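Local coordinates for protein STU0660 (Streptococcus thermophilus, PDB 3ZTH) that probably binds double-stranded DNA as a large Csn2-type, magnesium-binding tetrameric protein of CRISPR-mediated bacterial immunity, at residues F3-P8 against I13-G18; E127-H132 against Y142-L147; Y277-D282 against D314-N319. All coordinates share one frame; numbering follows the deposited sequence.

In the fold
Contact 1 joins two neighbouring strands, contact 2 a helix end to a strand, and contact 3 a loop to a helix, so no two hold the same elements. Contact 1, the largest at 464 Å², is mostly buried and rests on four backbone hydrogen bonds flanked by apolar side chains. Contact 2 is partly buried at the far end of the long helix 109-130, where one amide-to-backbone bond does the polar work and a second subunit completes the surroundings. Contact 3 is buried and wholly apolar across its segments. Contacts 2 and 3 lie on opposite sides of the chain's centre, their centres about 85 Å apart.

Contact 1 (F3-P8 against I13-G18); sequences FFVQHP and IELNIG
One face of the Phe3 ring carries Ile17, whose CG1 stands 3.6 Å from the ring centroid and 18° off the ring normal, a CH-pi contact; the two side chains cross at about a right angle. Phe4 is met differently. Its ring lies alongside Glu14, both side chains pointing the same way, with ring and carboxylate planes 54° apart and Phe4 CE1 only 3.2 Å from Glu14 CG, an oblique approach. The extended chain of Glu14 runs its methylenes past the ring, while its carboxylate end is claimed by a salt bridge with Lys2. Phe4 also has a cation-pi partner in Arg67. The edge of the His7 imidazole, near its plane, receives Ile13 CD1 at 3.9 Å from ND1, a nitrogen buried here with no polar partner in the model; Pro8 CD sits over the rim of one face of that ring.

Between these groups the axes of strand segments 3-5 and 13-16 run antiparallel, 158° apart. Phe3 and Leu15 form a hydrogen-bonded pair, with Phe3 N to Leu15 O and Leu15 N to Phe3 O both 2.9 Å. Val5 and Ile13 form another, Ile13 N to Val5 O at 2.8 Å and Val5 N to Ile13 O at 2.9 Å, whereas Phe4 and Glu14 make the non-hydrogen-bonded pair between them. On the face shared by Phe3, Val5, Ile13 and Leu15, the Val5 CG2 methyl reaches Leu15 CD2 at 4.0 Å. Helix 28-43 covers this face through Tyr33, Thr34 and Ile37.

Strand 62-63 pairs with the other edge of 2-5, which is therefore the central strand of a small antiparallel sheet. The motif is an N-terminal beta hairpin, in a protein of the P-loop NTPase clan.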
# COMPACT_ATOMS: atom_id res chain seq x y z
N PHE A 3 -14.32 35.89 16.20
CA PHE A 3 -14.47 34.82 15.24
C PHE A 3 -15.98 34.74 15.01
O PHE A 3 -16.75 34.68 15.97
CB PHE A 3 -14.01 33.46 15.77
CG PHE A 3 -12.51 33.28 15.84
CD1 PHE A 3 -11.64 34.14 15.18
CD2 PHE A 3 -11.97 32.21 16.56
CE1 PHE A 3 -10.26 33.95 15.24
CE2 PHE A 3 -10.59 32.01 16.63
CZ PHE A 3 -9.73 32.88 15.96
N PHE A 4 -16.40 34.77 13.76
CA PHE A 4 -17.82 34.62 13.46
C PHE A 4 -17.88 33.29 12.73
O PHE A 4 -17.65 33.20 11.53
CB PHE A 4 -18.30 35.79 12.60
CG PHE A 4 -18.56 37.04 13.40
CD1 PHE A 4 -19.71 37.15 14.18
CD2 PHE A 4 -17.64 38.08 13.41
CE1 PHE A 4 -19.94 38.28 14.97
CE2 PHE A 4 -17.86 39.22 14.20
CZ PHE A 4 -19.01 39.32 14.98
N VAL A 5 -18.15 32.24 13.51
CA VAL A 5 -18.19 30.88 13.00
C VAL A 5 -19.46 30.52 12.27
O VAL A 5 -20.57 30.73 12.77
CB VAL A 5 -17.97 29.86 14.14
CG1 VAL A 5 -17.84 28.45 13.58
CG2 VAL A 5 -16.74 30.24 14.94
N GLN A 6 -19.28 29.95 11.09
CA GLN A 6 -20.41 29.56 10.27
C GLN A 6 -21.24 28.45 10.89
O GLN A 6 -20.72 27.44 11.39
CB GLN A 6 -19.92 29.11 8.90
CG GLN A 6 -20.99 29.19 7.84
CD GLN A 6 -20.42 29.02 6.46
OE1 GLN A 6 -19.36 29.57 6.13
NE2 GLN A 6 -21.13 28.26 5.62
N HIS A 7 -22.55 28.64 10.85
CA HIS A 7 -23.51 27.69 11.38
C HIS A 7 -24.33 27.19 10.19
O HIS A 7 -24.74 27.98 9.35
CB HIS A 7 -24.43 28.39 12.37
CG HIS A 7 -25.38 27.47 13.07
ND1 HIS A 7 -25.04 26.79 14.23
CD2 HIS A 7 -26.65 27.10 12.79
CE1 HIS A 7 -26.06 26.06 14.62
NE2 HIS A 7 -27.05 26.23 13.77
N PRO A 8 -24.60 25.88 10.13
CA PRO A 8 -25.38 25.33 9.01
C PRO A 8 -26.70 26.02 8.64
O PRO A 8 -27.03 26.10 7.46
CB PRO A 8 -25.57 23.86 9.42
CG PRO A 8 -25.49 23.90 10.91
CD PRO A 8 -24.34 24.85 11.14
N ILE A 13 -21.92 32.01 14.81
CA ILE A 13 -21.68 31.96 16.24
C ILE A 13 -20.59 32.98 16.50
O ILE A 13 -19.50 32.87 15.94
CB ILE A 13 -21.20 30.56 16.67
CG1 ILE A 13 -22.26 29.51 16.33
CG2 ILE A 13 -20.92 30.53 18.16
CD1 ILE A 13 -21.73 28.36 15.52
N GLU A 14 -20.90 33.97 17.33
CA GLU A 14 -19.94 35.03 17.67
C GLU A 14 -19.07 34.62 18.85
O GLU A 14 -19.56 34.15 19.87
CB GLU A 14 -20.67 36.33 18.01
CG GLU A 14 -19.74 37.54 18.12
CD GLU A 14 -20.50 38.84 18.33
OE1 GLU A 14 -21.62 38.95 17.78
OE2 GLU A 14 -19.98 39.74 19.02
N LEU A 15 -17.77 34.82 18.70
CA LEU A 15 -16.80 34.48 19.73
C LEU A 15 -15.82 35.63 19.94
O LEU A 15 -15.14 36.07 19.01
CB LEU A 15 -16.04 33.23 19.30
CG LEU A 15 -16.32 31.83 19.86
CD1 LEU A 15 -17.77 31.66 20.26
CD2 LEU A 15 -15.91 30.82 18.79
N ASN A 16 -15.75 36.13 21.16
CA ASN A 16 -14.81 37.20 21.44
C ASN A 16 -13.53 36.49 21.89
O ASN A 16 -13.47 35.92 22.98
CB ASN A 16 -15.40 38.10 22.53
CG ASN A 16 -14.81 39.49 22.52
OD1 ASN A 16 -14.38 39.99 21.49
ND2 ASN A 16 -14.82 40.13 23.68
N ILE A 17 -12.51 36.51 21.03
CA ILE A 17 -11.23 35.84 21.28
C ILE A 17 -10.14 36.71 21.92
O ILE A 17 -9.90 37.84 21.49
CB ILE A 17 -10.66 35.27 19.95
CG1 ILE A 17 -11.72 34.45 19.21
CG2 ILE A 17 -9.42 34.43 20.24
CD1 ILE A 17 -12.27 33.27 19.99
N GLY A 18 -9.46 36.15 22.92
CA GLY A 18 -8.39 36.86 23.61
C GLY A 18 -7.28 35.90 24.01
O GLY A 18 -7.44 34.69 23.85

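Contact 2 (E127-H132 against Y142-L147); sequences EAMNRH and YHLENL
Asn130 extends its side-chain amide from the end region of helix 109-130 to the backbone of strand 140-146, where OD1 accepts a hydrogen bond from Leu144 N at 3.3 Å. The N-H...O angle of 151° makes this bond fairly straight, though it is long, and the donor lies in the plane of the amide carbonyl. The side chain leaves the helix with CG anti to its own carbonyl carbon (chi1 -70°), and the second torsion then turns OD1 to the strand.

The same oxygen sits 3.2 Å from His143 CB, so it touches the root of that side chain while holding the next residue's N-H. His143 places CG between its backbone N and carbonyl carbon. Although its CB faces the helix, the end of the side chain leads away; the imidazole plane stands 73° from the Asn130 amide, and the side chains cross obliquely.

Beside this polar link, Met129, present as selenomethionine, and Leu144 supply the apolar part. Met129 CG meets Leu144 CD1 at 4.2 Å, a light van der Waals contact. Only 153 Å² is buried between the segments, a small contact.

A second subunit adds to both elements: its Ile111 packs on Met129, and its Phe163 stacks on the ring of Tyr142. Residues 142-146 also pair antiparallel with a strand of that subunit. The motif is thus a helix followed by a small antiparallel hairpin, 136-137 with 140-146, whose longer strand runs back alongside the C-terminal part of helix 109-130 and carries the sheet across a subunit interface.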
# COMPACT_ATOMS: atom_id res chain seq x y z
N GLU A 127 32.23 1.28 1.23
CA GLU A 127 33.46 0.85 0.59
C GLU A 127 33.82 -0.59 0.90
O GLU A 127 34.04 -1.39 0.00
CB GLU A 127 34.61 1.77 1.00
CG GLU A 127 34.45 3.19 0.50
CD GLU A 127 35.68 4.03 0.77
OE1 GLU A 127 36.03 4.20 1.96
OE2 GLU A 127 36.30 4.52 -0.20
N ALA A 128 33.89 -0.93 2.18
CA ALA A 128 34.23 -2.29 2.59
C ALA A 128 33.25 -3.27 1.98
O ALA A 128 33.54 -4.46 1.82
CB ALA A 128 34.20 -2.39 4.10
N MSE A 129 32.07 -2.77 1.65
CA MSE A 129 31.01 -3.58 1.08
C MSE A 129 31.19 -3.72 -0.43
O MSE A 129 30.93 -4.78 -1.00
CB MSE A 129 29.68 -2.93 1.41
CG MSE A 129 28.50 -3.83 1.29
SE MSE A 129 27.23 -3.35 2.64
CE MSE A 129 27.44 -4.89 3.80
N ASN A 130 31.62 -2.65 -1.08
CA ASN A 130 31.84 -2.68 -2.51
C ASN A 130 33.06 -3.52 -2.85
O ASN A 130 33.17 -4.05 -3.95
CB ASN A 130 32.01 -1.27 -3.06
CG ASN A 130 30.73 -0.48 -3.02
OD1 ASN A 130 29.70 -0.94 -3.49
ND2 ASN A 130 30.79 0.71 -2.44
N ARG A 131 33.98 -3.63 -1.89
CA ARG A 131 35.19 -4.43 -2.10
C ARG A 131 34.85 -5.90 -2.22
O ARG A 131 35.60 -6.66 -2.83
CB ARG A 131 36.20 -4.23 -0.96
CG ARG A 131 37.02 -2.96 -1.06
CD ARG A 131 38.29 -3.06 -0.22
NE ARG A 131 38.01 -3.29 1.20
CZ ARG A 131 37.65 -2.34 2.06
NH1 ARG A 131 37.54 -1.08 1.66
NH2 ARG A 131 37.40 -2.66 3.32
N HIS A 132 33.74 -6.32 -1.63
CA HIS A 132 33.35 -7.72 -1.72
C HIS A 132 32.38 -7.99 -2.86
O HIS A 132 32.24 -9.13 -3.30
CB HIS A 132 32.78 -8.19 -0.38
CG HIS A 132 33.82 -8.72 0.56
ND1 HIS A 132 34.80 -7.92 1.11
CD2 HIS A 132 34.07 -9.98 1.00
CE1 HIS A 132 35.60 -8.66 1.86
NE2 HIS A 132 35.18 -9.91 1.81
N TYR A 142 28.70 -2.13 -10.92
CA TYR A 142 27.46 -2.27 -10.18
C TYR A 142 27.83 -2.18 -8.71
O TYR A 142 28.59 -3.02 -8.21
CB TYR A 142 26.79 -3.61 -10.46
CG TYR A 142 25.46 -3.80 -9.78
CD1 TYR A 142 24.40 -2.91 -9.99
CD2 TYR A 142 25.22 -4.91 -8.97
CE1 TYR A 142 23.14 -3.13 -9.43
CE2 TYR A 142 23.96 -5.15 -8.40
CZ TYR A 142 22.93 -4.26 -8.64
OH TYR A 142 21.68 -4.51 -8.10
N HIS A 143 27.31 -1.18 -8.02
CA HIS A 143 27.64 -0.99 -6.62
C HIS A 143 26.54 -0.28 -5.84
O HIS A 143 25.62 0.31 -6.41
CB HIS A 143 28.91 -0.16 -6.52
CG HIS A 143 28.81 1.14 -7.24
ND1 HIS A 143 27.77 2.02 -7.04
CD2 HIS A 143 29.58 1.69 -8.20
CE1 HIS A 143 27.89 3.05 -7.85
NE2 HIS A 143 28.99 2.88 -8.57
N LEU A 144 26.67 -0.34 -4.52
CA LEU A 144 25.73 0.29 -3.63
C LEU A 144 26.18 1.72 -3.33
O LEU A 144 27.36 1.97 -3.09
CB LEU A 144 25.64 -0.51 -2.33
CG LEU A 144 25.08 -1.93 -2.50
CD1 LEU A 144 25.33 -2.74 -1.25
CD2 LEU A 144 23.59 -1.85 -2.79
N GLU A 145 25.24 2.65 -3.39
CA GLU A 145 25.54 4.04 -3.08
C GLU A 145 24.80 4.35 -1.79
O GLU A 145 23.70 3.84 -1.55
CB GLU A 145 25.07 4.97 -4.21
CG GLU A 145 26.05 5.04 -5.36
CD GLU A 145 25.49 5.74 -6.58
OE1 GLU A 145 24.90 6.84 -6.42
OE2 GLU A 145 25.65 5.20 -7.70
N ASN A 146 25.40 5.16 -0.93
CA ASN A 146 24.75 5.47 0.33
C ASN A 146 24.10 6.83 0.35
O ASN A 146 24.63 7.80 -0.20
CB ASN A 146 25.75 5.36 1.48
CG ASN A 146 26.84 6.38 1.39
OD1 ASN A 146 26.59 7.59 1.40
ND2 ASN A 146 28.08 5.91 1.29
N LEU A 147 22.93 6.88 0.97
CA LEU A 147 22.20 8.12 1.14
C LEU A 147 22.59 8.54 2.54
O LEU A 147 22.18 7.92 3.52
CB LEU A 147 20.70 7.88 1.07
CG LEU A 147 19.87 9.14 1.34
CD1 LEU A 147 20.13 10.14 0.22
CD2 LEU A 147 18.38 8.79 1.43

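Contact 3 (Y277-D282 against D314-N319); sequences YYPSND and DSVILN
Tyr278 and Pro279 pack against Val316 and Ile317 of helix 312-324, and the close contacts gather on two methyl groups. Ile317 CD1 comes to the edge of the Tyr278 ring, near its plane, 3.8 Å from CE1. Val316 CG1 approaches the same ring atom obliquely at 4.0 Å and also meets Pro279 CD at 3.8 Å, the CD corner of the proline ring and the valine methyl reaching toward each other. CG1 is anti to the valine's backbone N (chi1 173°), which lets one methyl serve both loop residues. Pro279 CD in turn lies 3.6 Å above the plane of the Tyr278 ring, toward its rim, tightening this apolar cluster.

The other side is looser: Asn281 and Asp282 lie on the exposed side of the assembly and take no part in the contact with 314-319. Their turn is held locally, Ser280 OG accepting from Asp282 N at 2.9 Å in an ST turn. Phe345 of the third subunit packs on both Pro279 and Val316.

Tyr278 follows helix 267-277 directly, and the loop leads on to helix 286-296, whose Ser292 touches Ile317; helix 312-324 thus meets both the loop and the helix after it.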
# COMPACT_ATOMS: atom_id res chain seq x y z
N TYR A 277 -28.63 47.30 40.83
CA TYR A 277 -29.82 46.46 40.91
C TYR A 277 -29.93 45.62 42.18
O TYR A 277 -30.99 45.07 42.47
CB TYR A 277 -29.89 45.52 39.71
CG TYR A 277 -30.42 46.15 38.45
CD1 TYR A 277 -29.56 46.80 37.57
CD2 TYR A 277 -31.77 46.07 38.13
CE1 TYR A 277 -30.04 47.35 36.39
CE2 TYR A 277 -32.26 46.62 36.94
CZ TYR A 277 -31.38 47.25 36.08
OH TYR A 277 -31.84 47.77 34.89
N TYR A 278 -28.84 45.50 42.93
CA TYR A 278 -28.87 44.69 44.14
C TYR A 278 -30.00 45.12 45.09
O TYR A 278 -30.12 46.30 45.43
CB TYR A 278 -27.53 44.77 44.87
CG TYR A 278 -27.21 43.51 45.63
CD1 TYR A 278 -26.85 42.35 44.96
CD2 TYR A 278 -27.28 43.48 47.02
CE1 TYR A 278 -26.55 41.18 45.65
CE2 TYR A 278 -26.99 42.31 47.72
CZ TYR A 278 -26.63 41.17 47.03
OH TYR A 278 -26.34 40.01 47.71
N PRO A 279 -30.82 44.16 45.53
CA PRO A 279 -31.96 44.41 46.43
C PRO A 279 -31.59 44.73 47.88
O PRO A 279 -32.46 44.80 48.75
CB PRO A 279 -32.75 43.11 46.33
CG PRO A 279 -31.66 42.09 46.22
CD PRO A 279 -30.71 42.73 45.21
N SER A 280 -30.31 44.95 48.14
CA SER A 280 -29.87 45.25 49.49
C SER A 280 -28.73 46.24 49.50
O SER A 280 -28.05 46.43 48.49
CB SER A 280 -29.45 43.95 50.19
OG SER A 280 -28.59 44.18 51.28
N ASN A 281 -28.53 46.89 50.65
CA ASN A 281 -27.45 47.86 50.82
C ASN A 281 -26.15 47.12 51.08
O ASN A 281 -25.06 47.66 50.88
CB ASN A 281 -27.75 48.79 51.99
CG ASN A 281 -28.77 49.85 51.65
OD1 ASN A 281 -29.58 50.24 52.49
ND2 ASN A 281 -28.72 50.35 50.41
N ASP A 282 -26.28 45.89 51.54
CA ASP A 282 -25.12 45.07 51.82
C ASP A 282 -24.54 44.51 50.54
O ASP A 282 -24.50 43.30 50.33
CB ASP A 282 -25.50 43.93 52.77
CG ASP A 282 -25.86 44.42 54.16
OD1 ASP A 282 -25.07 45.20 54.73
OD2 ASP A 282 -26.92 44.02 54.68
N ASP A 314 -25.92 33.91 45.15
CA ASP A 314 -25.60 33.60 43.78
C ASP A 314 -26.85 33.61 42.91
O ASP A 314 -26.80 33.99 41.73
CB ASP A 314 -24.89 32.24 43.68
CG ASP A 314 -23.45 32.28 44.21
OD1 ASP A 314 -22.89 33.39 44.37
OD2 ASP A 314 -22.86 31.21 44.46
N SER A 315 -27.99 33.22 43.49
CA SER A 315 -29.26 33.19 42.76
C SER A 315 -29.65 34.62 42.39
O SER A 315 -30.15 34.87 41.30
CB SER A 315 -30.36 32.57 43.61
OG SER A 315 -30.03 31.25 44.01
N VAL A 316 -29.42 35.54 43.32
CA VAL A 316 -29.74 36.94 43.08
C VAL A 316 -28.87 37.49 41.95
O VAL A 316 -29.38 38.06 40.99
CB VAL A 316 -29.53 37.77 44.37
CG1 VAL A 316 -29.69 39.26 44.09
CG2 VAL A 316 -30.54 37.33 45.41
N ILE A 317 -27.55 37.32 42.09
CA ILE A 317 -26.61 37.80 41.08
C ILE A 317 -26.97 37.21 39.72
O ILE A 317 -26.96 37.90 38.70
CB ILE A 317 -25.16 37.39 41.46
CG1 ILE A 317 -24.77 38.05 42.78
CG2 ILE A 317 -24.19 37.77 40.34
CD1 ILE A 317 -24.77 39.55 42.72
N LEU A 318 -27.29 35.92 39.70
CA LEU A 318 -27.67 35.24 38.47
C LEU A 318 -28.85 35.96 37.81
O LEU A 318 -28.83 36.25 36.61
CB LEU A 318 -28.03 33.78 38.77
CG LEU A 318 -28.66 32.82 37.75
CD1 LEU A 318 -28.57 33.33 36.34
CD2 LEU A 318 -27.98 31.47 37.86
N ASN A 319 -29.88 36.24 38.61
CA ASN A 319 -31.07 36.91 38.11
C ASN A 319 -30.76 38.28 37.55
O ASN A 319 -31.23 38.65 36.47
CB ASN A 319 -32.12 37.03 39.22
CG ASN A 319 -32.86 35.74 39.46
OD1 ASN A 319 -32.55 34.70 38.87
ND2 ASN A 319 -33.86 35.78 40.34